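Local structure of acyl-CoA dehydrogenase (Thermus thermophilus, 2Z1Q) at residues Phe28-Val32 against Val91-Val95; Glu98-Gly102 against Val272-Arg277; Leu326-Leu331 against Gly343-Tyr347; Asn452-Leu456 against Ala545-Thr549; Arg511-Gln516 against Leu556-Arg560. The protein binds FAD and, as a member of the acyl-CoA dehydrogenase family, probably catalyses the dehydrogenation of saturated acyl-CoA thioesters to their 2,3-dehydro products. All blocks are in the same frame, centred on the assembly; numbering follows the deposited sequence.

Contact 1: residues Phe28-Val32 against Val91-Val95; sequences FDESV and VISTV
In the helical N-terminal domain of the acyl-CoA dehydrogenase fold, F28, just ahead of helix 30-54, and V32, in its first turn, pack against V91, I92 and V95 on the flank of helix 90-99. The junction is a worked example of a hydrophobic residue placed just ahead of a helix joining the packing of its first turn: D29 stands at the N-cap position, although the exact place of its carboxylate is less sure, and F28 precedes it. V32 divides its two methyls between partners. Its CG1, anti to the backbone N (chi1 -178°), meets V95 CG1 at 3.4 Å, tighter than an ordinary van der Waals contact. Its CG2 lies 3.9 Å from I92 CG1 and also touches V91 CG1. The F28 ring adds its far end, with CZ 3.7 Å from V95 CG1 and CE2 3.8 Å from V91 CG2. V95 CG1 thereby makes an off-centre CH-pi contact, 4.2 Å from the centroid of the F28 ring and 29° off the ring normal, so that one methyl serves both F28 and V32. With only an alanine in place of F28, V91 CG2 and V95 CG1 are likely to lose their aromatic partner, opening a gap ahead of the first turn. Beyond the two segments, Y321 of helix 300-331 meets the F28 ring edge-to-face and also touches V95. At the more exposed margin the chemistry changes from carbon against carbon to hydroxyl against methyl, S31 OG resting 3.6 Å from I92 CD1.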
# COMPACT_ATOMS: atom_id res chain seq x y z
N PHE B 28 -20.08 10.77 -23.55
CA PHE B 28 -21.07 11.27 -22.59
C PHE B 28 -21.98 12.30 -23.26
O PHE B 28 -21.50 13.30 -23.78
CB PHE B 28 -20.36 11.92 -21.39
CG PHE B 28 -19.70 10.94 -20.44
CD1 PHE B 28 -18.74 11.38 -19.52
CD2 PHE B 28 -20.04 9.59 -20.44
CE1 PHE B 28 -18.14 10.49 -18.62
CE2 PHE B 28 -19.45 8.69 -19.55
CZ PHE B 28 -18.49 9.14 -18.64
N ASP B 29 -23.29 12.06 -23.28
CA ASP B 29 -24.19 13.04 -23.89
C ASP B 29 -24.33 14.18 -22.89
O ASP B 29 -24.08 14.01 -21.70
CB ASP B 29 -25.55 12.42 -24.21
CG ASP B 29 -26.40 12.20 -22.98
OD1 ASP B 29 -26.75 13.20 -22.32
OD2 ASP B 29 -26.73 11.03 -22.68
N GLU B 30 -24.71 15.35 -23.38
CA GLU B 30 -24.86 16.54 -22.55
C GLU B 30 -25.55 16.35 -21.20
O GLU B 30 -25.22 17.03 -20.23
CB GLU B 30 -25.55 17.64 -23.35
CG GLU B 30 -24.58 18.70 -23.81
CD GLU B 30 -24.03 19.49 -22.64
OE1 GLU B 30 -22.83 19.86 -22.68
OE2 GLU B 30 -24.80 19.76 -21.69
N SER B 31 -26.51 15.44 -21.16
CA SER B 31 -27.23 15.15 -19.93
C SER B 31 -26.28 14.66 -18.84
O SER B 31 -26.35 15.11 -17.69
CB SER B 31 -28.30 14.10 -20.20
OG SER B 31 -28.28 13.09 -19.22
N VAL B 32 -25.39 13.74 -19.21
CA VAL B 32 -24.42 13.19 -18.27
C VAL B 32 -23.42 14.28 -17.88
O VAL B 32 -23.09 14.45 -16.70
CB VAL B 32 -23.65 11.98 -18.90
CG1 VAL B 32 -22.68 11.37 -17.89
CG2 VAL B 32 -24.64 10.92 -19.37
N VAL B 91 -25.30 5.01 -16.54
CA VAL B 91 -24.12 5.83 -16.77
C VAL B 91 -24.13 7.07 -15.89
O VAL B 91 -23.09 7.46 -15.36
CB VAL B 91 -24.01 6.27 -18.25
CG1 VAL B 91 -25.27 7.02 -18.68
CG2 VAL B 91 -22.78 7.13 -18.41
N ILE B 92 -25.30 7.70 -15.73
CA ILE B 92 -25.44 8.91 -14.91
C ILE B 92 -25.12 8.66 -13.43
O ILE B 92 -24.32 9.39 -12.83
CB ILE B 92 -26.88 9.48 -15.03
CG1 ILE B 92 -27.13 9.96 -16.46
CG2 ILE B 92 -27.07 10.63 -14.05
CD1 ILE B 92 -28.51 10.56 -16.66
N SER B 93 -25.73 7.64 -12.83
CA SER B 93 -25.44 7.35 -11.43
C SER B 93 -23.97 6.95 -11.27
O SER B 93 -23.39 7.14 -10.20
CB SER B 93 -26.36 6.23 -10.92
OG SER B 93 -26.38 5.13 -11.80
N THR B 94 -23.37 6.43 -12.33
CA THR B 94 -21.97 6.03 -12.28
C THR B 94 -21.03 7.23 -12.30
O THR B 94 -20.04 7.25 -11.56
CB THR B 94 -21.61 5.07 -13.44
OG1 THR B 94 -22.42 3.90 -13.36
CG2 THR B 94 -20.15 4.67 -13.36
N VAL B 95 -21.32 8.22 -13.14
CA VAL B 95 -20.47 9.40 -13.20
C VAL B 95 -20.60 10.20 -11.89
O VAL B 95 -19.65 10.82 -11.43
CB VAL B 95 -20.82 10.33 -14.42
CG1 VAL B 95 -20.79 9.52 -15.72
CG2 VAL B 95 -22.18 10.97 -14.22

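Contact 2: residues Glu98-Gly102 against Val272-Arg277; sequences EELSG and VGGAKR
E98 of helix 90-99 and K276 of helix 252-288 meet through extended side chains that cross at about a right angle. The carboxylate oxygen OE1 of E98 is met nearly along its C-O axis by K276 NZ, at 2.6 Å, in a salt bridge. The other oxygen of E98 is bound by the hydroxyl of Y321, while K276 NZ has a second carboxylate in E317. E99 and R277 also cross at about a right angle, but both are bent. The CB of E99 leaves the backbone away from its partner, and the turn at chi2 (-50°) brings the carboxylate back. The carboxylate and guanidinium planes are then only 17° apart, with E99 OE1 3.1 Å from R277 NH2 in a second salt bridge. The same NH2 makes a weak bond to E98 O at 3.3 Å, and NH1 a weak one to E99 O at 3.5 Å, so the arginine also reaches backbone carbonyls near the end of helix 90-99. Water 2, in the guanidinium plane and 2.7 Å from R277 NH2, donates to both glutamates and ties the two ion pairs together. Close approach of the chains depends on glycine: the CA atoms of E98 and G273 are 4.5 Å apart, and a beta carbon on G273 would run into E98 O. The contact ties helix 90-99 of the N-terminal domain to the long helix 252-288 of the C-terminal domain. Around it, helix 30-54 lies against E99 and L100, helix 300-331 packs on V272, and helix 348-372 touches A275.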
# COMPACT_ATOMS: atom_id res chain seq x y z
N GLU B 98 -18.30 8.72 -9.42
CA GLU B 98 -16.93 9.12 -9.70
C GLU B 98 -16.61 10.53 -9.20
O GLU B 98 -15.57 10.75 -8.58
CB GLU B 98 -16.60 9.02 -11.20
CG GLU B 98 -15.22 9.61 -11.58
CD GLU B 98 -14.92 9.62 -13.09
OE1 GLU B 98 -13.95 10.30 -13.48
OE2 GLU B 98 -15.64 8.96 -13.87
N GLU B 99 -17.50 11.48 -9.47
CA GLU B 99 -17.29 12.87 -9.07
C GLU B 99 -17.38 13.06 -7.55
O GLU B 99 -16.83 14.01 -6.99
CB GLU B 99 -18.29 13.78 -9.79
CG GLU B 99 -18.04 13.93 -11.31
CD GLU B 99 -16.60 14.29 -11.65
OE1 GLU B 99 -15.92 14.92 -10.81
OE2 GLU B 99 -16.15 13.97 -12.77
N LEU B 100 -18.08 12.15 -6.88
CA LEU B 100 -18.21 12.27 -5.44
C LEU B 100 -17.01 11.71 -4.66
O LEU B 100 -17.00 11.76 -3.43
CB LEU B 100 -19.49 11.61 -4.97
CG LEU B 100 -20.74 12.49 -5.14
CD1 LEU B 100 -21.92 11.68 -4.69
CD2 LEU B 100 -20.62 13.79 -4.35
N SER B 101 -16.01 11.20 -5.38
CA SER B 101 -14.80 10.66 -4.75
C SER B 101 -13.99 11.78 -4.11
O SER B 101 -12.92 11.54 -3.54
CB SER B 101 -13.93 9.93 -5.79
OG SER B 101 -13.34 10.85 -6.70
N GLY B 102 -14.50 13.01 -4.20
CA GLY B 102 -13.79 14.14 -3.62
C GLY B 102 -14.45 14.61 -2.34
O GLY B 102 -13.98 15.55 -1.69
N VAL B 272 -11.87 5.35 -9.60
CA VAL B 272 -11.30 6.09 -10.70
C VAL B 272 -11.30 7.57 -10.32
O VAL B 272 -10.28 8.25 -10.45
CB VAL B 272 -12.09 5.83 -12.00
CG1 VAL B 272 -11.73 6.85 -13.06
CG2 VAL B 272 -11.79 4.40 -12.50
N GLY B 273 -12.42 8.08 -9.81
CA GLY B 273 -12.47 9.47 -9.40
C GLY B 273 -11.46 9.80 -8.33
O GLY B 273 -10.77 10.82 -8.41
N GLY B 274 -11.36 8.97 -7.30
CA GLY B 274 -10.41 9.26 -6.24
C GLY B 274 -8.99 9.29 -6.76
O GLY B 274 -8.19 10.16 -6.38
N ALA B 275 -8.68 8.36 -7.65
CA ALA B 275 -7.35 8.28 -8.23
C ALA B 275 -7.02 9.60 -8.94
O ALA B 275 -5.94 10.17 -8.73
CB ALA B 275 -7.27 7.10 -9.19
N LYS B 276 -7.96 10.12 -9.74
CA LYS B 276 -7.75 11.38 -10.44
C LYS B 276 -7.42 12.49 -9.44
O LYS B 276 -6.50 13.28 -9.66
CB LYS B 276 -9.00 11.79 -11.24
CG LYS B 276 -9.33 10.87 -12.41
CD LYS B 276 -10.56 11.35 -13.16
CE LYS B 276 -10.79 10.54 -14.43
NZ LYS B 276 -12.06 10.92 -15.13
N ARG B 277 -8.17 12.56 -8.35
CA ARG B 277 -7.92 13.59 -7.36
C ARG B 277 -6.52 13.46 -6.79
O ARG B 277 -5.80 14.46 -6.66
CB ARG B 277 -8.93 13.51 -6.21
CG ARG B 277 -10.35 13.40 -6.67
CD ARG B 277 -10.71 14.56 -7.57
NE ARG B 277 -11.66 14.15 -8.60
CZ ARG B 277 -12.90 13.76 -8.35
NH1 ARG B 277 -13.36 13.72 -7.11
NH2 ARG B 277 -13.68 13.38 -9.36
O HOH W 1 -14.79 9.98 -16.69
O HOH W 2 -13.77 12.71 -11.94

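Contact 3: residues Leu326-Leu331 against Gly343-Tyr347; sequences LIDEAL and GIEEY
Y347 presents its ring to L326 and A330, the aromatic part of the contact. L326 CB sits over one face in a CH-pi contact, 3.9 Å from the ring centroid and 25° off the normal, whereas A330 CB approaches the edge, 4.0 Å from Y347 CE1. The aliphatic contacts centre on I327: its CG2 lies 3.8 Å from I344 CG1, and its CG1, anti to the carbonyl carbon (chi1 -64°), runs back along the tyrosine to lie 3.9 Å from Y347 CD1. L331 CD2 comes to 4.2 Å from G343 CA, on a side where a beta carbon would collide with it. The polar part is mediated by solvent. Water 3 donates to L326 O at 2.7 Å and to Y347 OH, the latter at a modelled distance too short to be relied on, and the tyrosine hydroxyl is further hydrogen-bonded to the backbone oxygen of Q9. Within the C-terminal helical domain, the contact joins the C-terminal part of helix 300-331 to the short helix 337-345 that follows it. Y347 is the N-cap residue of helix 348-372, while helix 252-288 packs on I327 and I344 through Y265, N261 and V262.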
# COMPACT_ATOMS: atom_id res chain seq x y z
N LEU B 326 -22.34 -1.03 -21.67
CA LEU B 326 -22.97 -2.29 -22.07
C LEU B 326 -24.27 -2.51 -21.32
O LEU B 326 -25.30 -2.85 -21.91
CB LEU B 326 -22.02 -3.47 -21.81
CG LEU B 326 -20.81 -3.58 -22.73
CD1 LEU B 326 -19.80 -4.57 -22.17
CD2 LEU B 326 -21.27 -4.01 -24.11
N ILE B 327 -24.23 -2.30 -20.01
CA ILE B 327 -25.40 -2.47 -19.18
C ILE B 327 -26.55 -1.58 -19.67
O ILE B 327 -27.68 -2.04 -19.81
CB ILE B 327 -25.08 -2.12 -17.71
CG1 ILE B 327 -24.04 -3.11 -17.17
CG2 ILE B 327 -26.33 -2.15 -16.87
CD1 ILE B 327 -23.43 -2.72 -15.83
N ASP B 328 -26.24 -0.32 -19.94
CA ASP B 328 -27.26 0.60 -20.41
C ASP B 328 -27.97 0.14 -21.68
O ASP B 328 -29.20 0.20 -21.74
CB ASP B 328 -26.65 2.00 -20.60
CG ASP B 328 -26.70 2.82 -19.32
OD1 ASP B 328 -26.03 3.87 -19.24
OD2 ASP B 328 -27.42 2.40 -18.38
N GLU B 329 -27.21 -0.33 -22.66
CA GLU B 329 -27.82 -0.81 -23.91
C GLU B 329 -28.71 -2.02 -23.64
O GLU B 329 -29.81 -2.12 -24.18
CB GLU B 329 -26.74 -1.19 -24.93
CG GLU B 329 -25.98 -0.00 -25.50
CD GLU B 329 -25.22 -0.36 -26.77
OE1 GLU B 329 -24.47 0.50 -27.28
OE2 GLU B 329 -25.38 -1.50 -27.25
N ALA B 330 -28.24 -2.93 -22.81
CA ALA B 330 -29.02 -4.12 -22.49
C ALA B 330 -30.26 -3.74 -21.68
O ALA B 330 -31.12 -4.58 -21.43
CB ALA B 330 -28.17 -5.12 -21.72
N LEU B 331 -30.34 -2.48 -21.28
CA LEU B 331 -31.48 -2.00 -20.50
C LEU B 331 -32.49 -1.22 -21.34
O LEU B 331 -33.62 -0.99 -20.91
CB LEU B 331 -30.98 -1.12 -19.34
CG LEU B 331 -30.34 -1.88 -18.16
CD1 LEU B 331 -29.80 -0.90 -17.13
CD2 LEU B 331 -31.38 -2.80 -17.53
N GLY B 343 -30.75 -7.45 -16.55
CA GLY B 343 -29.93 -6.71 -17.49
C GLY B 343 -28.57 -6.40 -16.89
O GLY B 343 -27.54 -6.52 -17.57
N ILE B 344 -28.56 -6.01 -15.62
CA ILE B 344 -27.32 -5.70 -14.94
C ILE B 344 -26.58 -7.01 -14.66
O ILE B 344 -25.38 -7.11 -14.90
CB ILE B 344 -27.59 -4.95 -13.63
CG1 ILE B 344 -28.31 -3.63 -13.93
CG2 ILE B 344 -26.27 -4.69 -12.90
CD1 ILE B 344 -28.86 -2.92 -12.71
N GLU B 345 -27.31 -8.02 -14.18
CA GLU B 345 -26.73 -9.33 -13.87
C GLU B 345 -25.98 -9.92 -15.08
O GLU B 345 -25.07 -10.72 -14.91
CB GLU B 345 -27.83 -10.29 -13.43
CG GLU B 345 -27.36 -11.72 -13.18
CD GLU B 345 -26.28 -11.78 -12.12
OE1 GLU B 345 -26.28 -10.92 -11.22
OE2 GLU B 345 -25.43 -12.70 -12.18
N GLU B 346 -26.38 -9.52 -16.28
CA GLU B 346 -25.74 -10.01 -17.50
C GLU B 346 -24.24 -9.71 -17.47
O GLU B 346 -23.44 -10.47 -18.02
CB GLU B 346 -26.37 -9.35 -18.73
CG GLU B 346 -25.73 -9.71 -20.06
CD GLU B 346 -25.85 -11.19 -20.38
OE1 GLU B 346 -25.23 -11.63 -21.37
OE2 GLU B 346 -26.56 -11.92 -19.65
N TYR B 347 -23.86 -8.60 -16.83
CA TYR B 347 -22.45 -8.23 -16.77
C TYR B 347 -21.85 -8.28 -15.36
O TYR B 347 -20.97 -7.47 -15.01
CB TYR B 347 -22.24 -6.85 -17.39
CG TYR B 347 -22.78 -6.74 -18.80
CD1 TYR B 347 -24.13 -6.48 -19.04
CD2 TYR B 347 -21.95 -6.96 -19.91
CE1 TYR B 347 -24.64 -6.44 -20.32
CE2 TYR B 347 -22.45 -6.92 -21.21
CZ TYR B 347 -23.81 -6.66 -21.40
OH TYR B 347 -24.33 -6.66 -22.67
O HOH W 3 -24.93 -4.56 -23.92

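Contact 4: residues Asn452-Leu456 against Ala545-Thr549; sequences NLKKL and ARRLT
A545 meets L456 first, where the C-terminal part of helix 535-547 rests on the flank of helix 445-468: A545 CB is 3.9 Å from L456 CD1. Next in line to touch, L548 aims its side chain across helix 445-468. Its CD1 lies over the backbone, 3.8 Å from L456 N, and its CD2 leans on the amide of N452, 3.6 Å from N452 CG, with K455 CB also in contact. The backbone O of L548 also lies against N452, only 3.0 Å from N452 CB. Water 4 lies 2.9 Å from N452 OD1 and near L548 O, and can donate to either, the second bond being weak, though it has more acceptors in reach than protons. A valine in place of N452 offers no amide oxygen, and the water would probably lose one possible acceptor while L548 CD2 lost the flat group it leans on. T549 completes the series with CG2, 3.5 Å from L456 CD2. L456 holds its CG anti to the backbone N (chi1 -179°), which lets its two methyls serve T549 and A545 separately. The hydroxyl of T549 is hydrogen-bonded to Q522. In the C-terminal helical region, helix 505-528 packs on L453 and L456 through L518, A521 and A525, and helix 476-502 adds A489 and I485.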
# COMPACT_ATOMS: atom_id res chain seq x y z
N ASN B 452 -4.36 -12.73 -27.42
CA ASN B 452 -3.59 -13.84 -26.85
C ASN B 452 -3.81 -13.95 -25.34
O ASN B 452 -3.87 -15.06 -24.80
CB ASN B 452 -2.10 -13.68 -27.19
CG ASN B 452 -1.75 -14.09 -28.63
OD1 ASN B 452 -0.62 -13.90 -29.09
ND2 ASN B 452 -2.72 -14.67 -29.34
N LEU B 453 -3.93 -12.82 -24.65
CA LEU B 453 -4.19 -12.83 -23.21
C LEU B 453 -5.46 -13.61 -22.98
O LEU B 453 -5.51 -14.48 -22.10
CB LEU B 453 -4.35 -11.40 -22.66
CG LEU B 453 -3.08 -10.55 -22.67
CD1 LEU B 453 -3.37 -9.13 -22.22
CD2 LEU B 453 -2.04 -11.20 -21.78
N LYS B 454 -6.49 -13.33 -23.78
CA LYS B 454 -7.76 -14.04 -23.66
C LYS B 454 -7.52 -15.53 -23.83
O LYS B 454 -8.07 -16.34 -23.10
CB LYS B 454 -8.74 -13.57 -24.73
CG LYS B 454 -8.89 -12.07 -24.78
CD LYS B 454 -9.89 -11.66 -25.84
CE LYS B 454 -10.00 -10.16 -25.90
NZ LYS B 454 -11.00 -9.74 -26.92
N LYS B 455 -6.69 -15.87 -24.81
CA LYS B 455 -6.37 -17.28 -25.05
C LYS B 455 -5.60 -17.83 -23.85
O LYS B 455 -5.85 -18.96 -23.42
CB LYS B 455 -5.51 -17.44 -26.31
CG LYS B 455 -6.22 -17.08 -27.61
CD LYS B 455 -5.33 -17.35 -28.82
CE LYS B 455 -6.10 -17.13 -30.12
NZ LYS B 455 -6.50 -15.71 -30.31
N LEU B 456 -4.68 -17.04 -23.31
CA LEU B 456 -3.87 -17.48 -22.16
C LEU B 456 -4.78 -17.91 -21.02
O LEU B 456 -4.61 -18.99 -20.44
CB LEU B 456 -2.93 -16.36 -21.69
CG LEU B 456 -2.01 -16.69 -20.50
CD1 LEU B 456 -1.03 -17.80 -20.89
CD2 LEU B 456 -1.25 -15.44 -20.08
N ALA B 545 2.41 -20.74 -23.12
CA ALA B 545 2.09 -19.60 -22.28
C ALA B 545 3.00 -18.43 -22.64
O ALA B 545 2.58 -17.27 -22.61
CB ALA B 545 2.26 -19.98 -20.81
N ARG B 546 4.25 -18.72 -22.99
CA ARG B 546 5.20 -17.66 -23.34
C ARG B 546 4.89 -17.01 -24.68
O ARG B 546 4.96 -15.79 -24.81
CB ARG B 546 6.63 -18.20 -23.37
CG ARG B 546 7.11 -18.76 -22.04
CD ARG B 546 8.62 -18.97 -22.03
NE ARG B 546 9.07 -19.59 -20.79
CZ ARG B 546 8.94 -20.88 -20.50
NH1 ARG B 546 9.38 -21.35 -19.34
NH2 ARG B 546 8.38 -21.71 -21.39
N ARG B 547 4.56 -17.82 -25.68
CA ARG B 547 4.26 -17.26 -26.99
C ARG B 547 3.00 -16.41 -26.94
O ARG B 547 2.91 -15.39 -27.62
CB ARG B 547 4.10 -18.37 -28.04
CG ARG B 547 3.26 -19.56 -27.59
CD ARG B 547 3.05 -20.55 -28.74
NE ARG B 547 2.20 -19.99 -29.79
CZ ARG B 547 0.90 -19.76 -29.64
NH1 ARG B 547 0.29 -20.07 -28.50
NH2 ARG B 547 0.20 -19.21 -30.63
N LEU B 548 2.05 -16.82 -26.12
CA LEU B 548 0.81 -16.08 -26.00
C LEU B 548 1.02 -14.76 -25.28
O LEU B 548 0.11 -13.93 -25.22
CB LEU B 548 -0.25 -16.92 -25.27
CG LEU B 548 -0.94 -18.04 -26.07
CD1 LEU B 548 -1.91 -18.76 -25.18
CD2 LEU B 548 -1.67 -17.47 -27.28
N THR B 549 2.22 -14.56 -24.75
CA THR B 549 2.55 -13.32 -24.05
C THR B 549 3.82 -12.69 -24.63
O THR B 549 4.36 -11.73 -24.10
CB THR B 549 2.75 -13.57 -22.53
OG1 THR B 549 3.73 -14.59 -22.32
CG2 THR B 549 1.44 -14.02 -21.91
O HOH W 4 1.00 -12.22 -27.29

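Contact 5: residues Arg511-Gln516 against Leu556-Arg560; sequences RIYLAQ and LVALR
I512 and L559 slide past each other in opposite directions, with I512 CG1 3.7 Å from L559 CB. With CG1 anti to the carbonyl carbon (chi1 -75°), the isoleucine carries I512 CD1 on to the other backbone, 3.7 Å from R560 N. On one flank the aliphatic part of R511 crosses L559 at about a right angle, CD 3.7 Å from L559 CD1. Towards the other end L556 CD2 lies 4.1 Å from A515 CB, and L556 CD1 4.2 Å from Q516 CG. These contacts belong to the pairing of helices 505-528 and 556-570 in the C-terminal helical region: the segment axes run roughly antiparallel, at 148° between their N-to-C directions, and approach to 10.5 Å, a spacing filled by leucine and isoleucine. The next shell holds the charged ends. R511 NE forms a salt bridge with E446 of helix 445-468, which probably steadies the chain that lies along L559. R560, extended from CG to NE, pairs through NE with E308 of helix 300-331, and that glutamate also touches I512. V508, one turn before I512 on helix 505-528, also packs on L559. Farther out, S527 of the second subunit touches L556, and E477 of the second subunit touches V557.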
# COMPACT_ATOMS: atom_id res chain seq x y z
N ARG B 511 -0.46 1.81 -24.34
CA ARG B 511 0.74 1.01 -24.60
C ARG B 511 1.50 0.70 -23.31
O ARG B 511 1.98 -0.41 -23.11
CB ARG B 511 1.64 1.74 -25.62
CG ARG B 511 2.82 0.94 -26.16
CD ARG B 511 3.46 1.66 -27.36
NE ARG B 511 2.48 1.86 -28.42
CZ ARG B 511 2.08 3.04 -28.88
NH1 ARG B 511 1.17 3.11 -29.84
NH2 ARG B 511 2.60 4.16 -28.38
N ILE B 512 1.59 1.69 -22.43
CA ILE B 512 2.26 1.54 -21.15
C ILE B 512 1.58 0.46 -20.31
O ILE B 512 2.25 -0.35 -19.67
CB ILE B 512 2.21 2.89 -20.40
CG1 ILE B 512 3.22 3.85 -21.03
CG2 ILE B 512 2.44 2.69 -18.91
CD1 ILE B 512 3.13 5.24 -20.48
N TYR B 513 0.26 0.44 -20.35
CA TYR B 513 -0.53 -0.52 -19.59
C TYR B 513 -0.43 -1.92 -20.20
O TYR B 513 -0.23 -2.92 -19.48
CB TYR B 513 -1.99 -0.06 -19.54
CG TYR B 513 -2.86 -0.93 -18.67
CD1 TYR B 513 -2.98 -0.66 -17.31
CD2 TYR B 513 -3.46 -2.08 -19.18
CE1 TYR B 513 -3.68 -1.51 -16.47
CE2 TYR B 513 -4.16 -2.95 -18.33
CZ TYR B 513 -4.26 -2.65 -16.98
OH TYR B 513 -4.85 -3.50 -16.08
N LEU B 514 -0.56 -1.98 -21.52
CA LEU B 514 -0.49 -3.23 -22.26
C LEU B 514 0.82 -4.00 -22.02
O LEU B 514 0.80 -5.18 -21.65
CB LEU B 514 -0.65 -2.94 -23.76
CG LEU B 514 -0.43 -4.12 -24.70
CD1 LEU B 514 -1.37 -5.24 -24.31
CD2 LEU B 514 -0.67 -3.70 -26.15
N ALA B 515 1.96 -3.33 -22.22
CA ALA B 515 3.27 -3.96 -22.02
C ALA B 515 3.37 -4.61 -20.64
O ALA B 515 3.74 -5.78 -20.52
CB ALA B 515 4.38 -2.93 -22.19
N GLN B 516 3.06 -3.84 -19.61
CA GLN B 516 3.13 -4.35 -18.25
C GLN B 516 2.15 -5.49 -18.00
O GLN B 516 2.48 -6.45 -17.29
CB GLN B 516 2.89 -3.21 -17.27
CG GLN B 516 4.02 -2.22 -17.26
CD GLN B 516 3.74 -1.02 -16.38
OE1 GLN B 516 2.85 -0.21 -16.67
NE2 GLN B 516 4.50 -0.90 -15.31
N LEU B 556 9.47 2.02 -21.96
CA LEU B 556 8.59 2.54 -20.91
C LEU B 556 9.14 3.84 -20.33
O LEU B 556 8.39 4.72 -19.92
CB LEU B 556 8.41 1.49 -19.80
CG LEU B 556 7.77 0.15 -20.20
CD1 LEU B 556 7.56 -0.71 -18.96
CD2 LEU B 556 6.44 0.40 -20.89
N VAL B 557 10.46 3.97 -20.29
CA VAL B 557 11.04 5.18 -19.77
C VAL B 557 10.54 6.35 -20.60
O VAL B 557 9.98 7.32 -20.06
CB VAL B 557 12.55 5.11 -19.82
CG1 VAL B 557 13.15 6.33 -19.14
CG2 VAL B 557 13.00 3.83 -19.14
N ALA B 558 10.72 6.26 -21.92
CA ALA B 558 10.29 7.31 -22.83
C ALA B 558 8.79 7.56 -22.72
O ALA B 558 8.36 8.69 -22.55
CB ALA B 558 10.64 6.94 -24.27
N LEU B 559 8.01 6.49 -22.82
CA LEU B 559 6.56 6.65 -22.77
C LEU B 559 6.04 7.23 -21.46
O LEU B 559 5.20 8.13 -21.48
CB LEU B 559 5.86 5.32 -23.09
CG LEU B 559 6.08 4.73 -24.49
CD1 LEU B 559 5.28 3.45 -24.65
CD2 LEU B 559 5.65 5.72 -25.55
N ARG B 560 6.54 6.75 -20.33
CA ARG B 560 6.08 7.29 -19.06
C ARG B 560 6.46 8.76 -18.96
O ARG B 560 5.65 9.58 -18.55
CB ARG B 560 6.68 6.51 -17.88
CG ARG B 560 6.11 5.11 -17.70
CD ARG B 560 6.36 4.67 -16.27
NE ARG B 560 5.96 3.30 -15.98
CZ ARG B 560 6.76 2.24 -16.07
NH1 ARG B 560 8.03 2.37 -16.44
NH2 ARG B 560 6.30 1.04 -15.76

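In the fold
Contacts 1 and 4 are largely buried, whereas contacts 2, 3 and 5 are partly open to solvent, and the chemistry broadly follows. Contact 1 is almost wholly hydrocarbon; contact 2, farther along the same helix 90-99, relies on ion pairs and a bridging water. Contact 3 touches contact 1 through D328 OD1 and V91 N, a probable hydrogen bond linking the N-terminal and C-terminal helical domains. Contacts 4 and 5 lie on the same side of the chain's centre, about 19 Å apart between centres; their segments alternate along the chain, and both come near the second subunit. Contact 4 still buries a polar amide with its water, while contact 5 keeps charge at its margins.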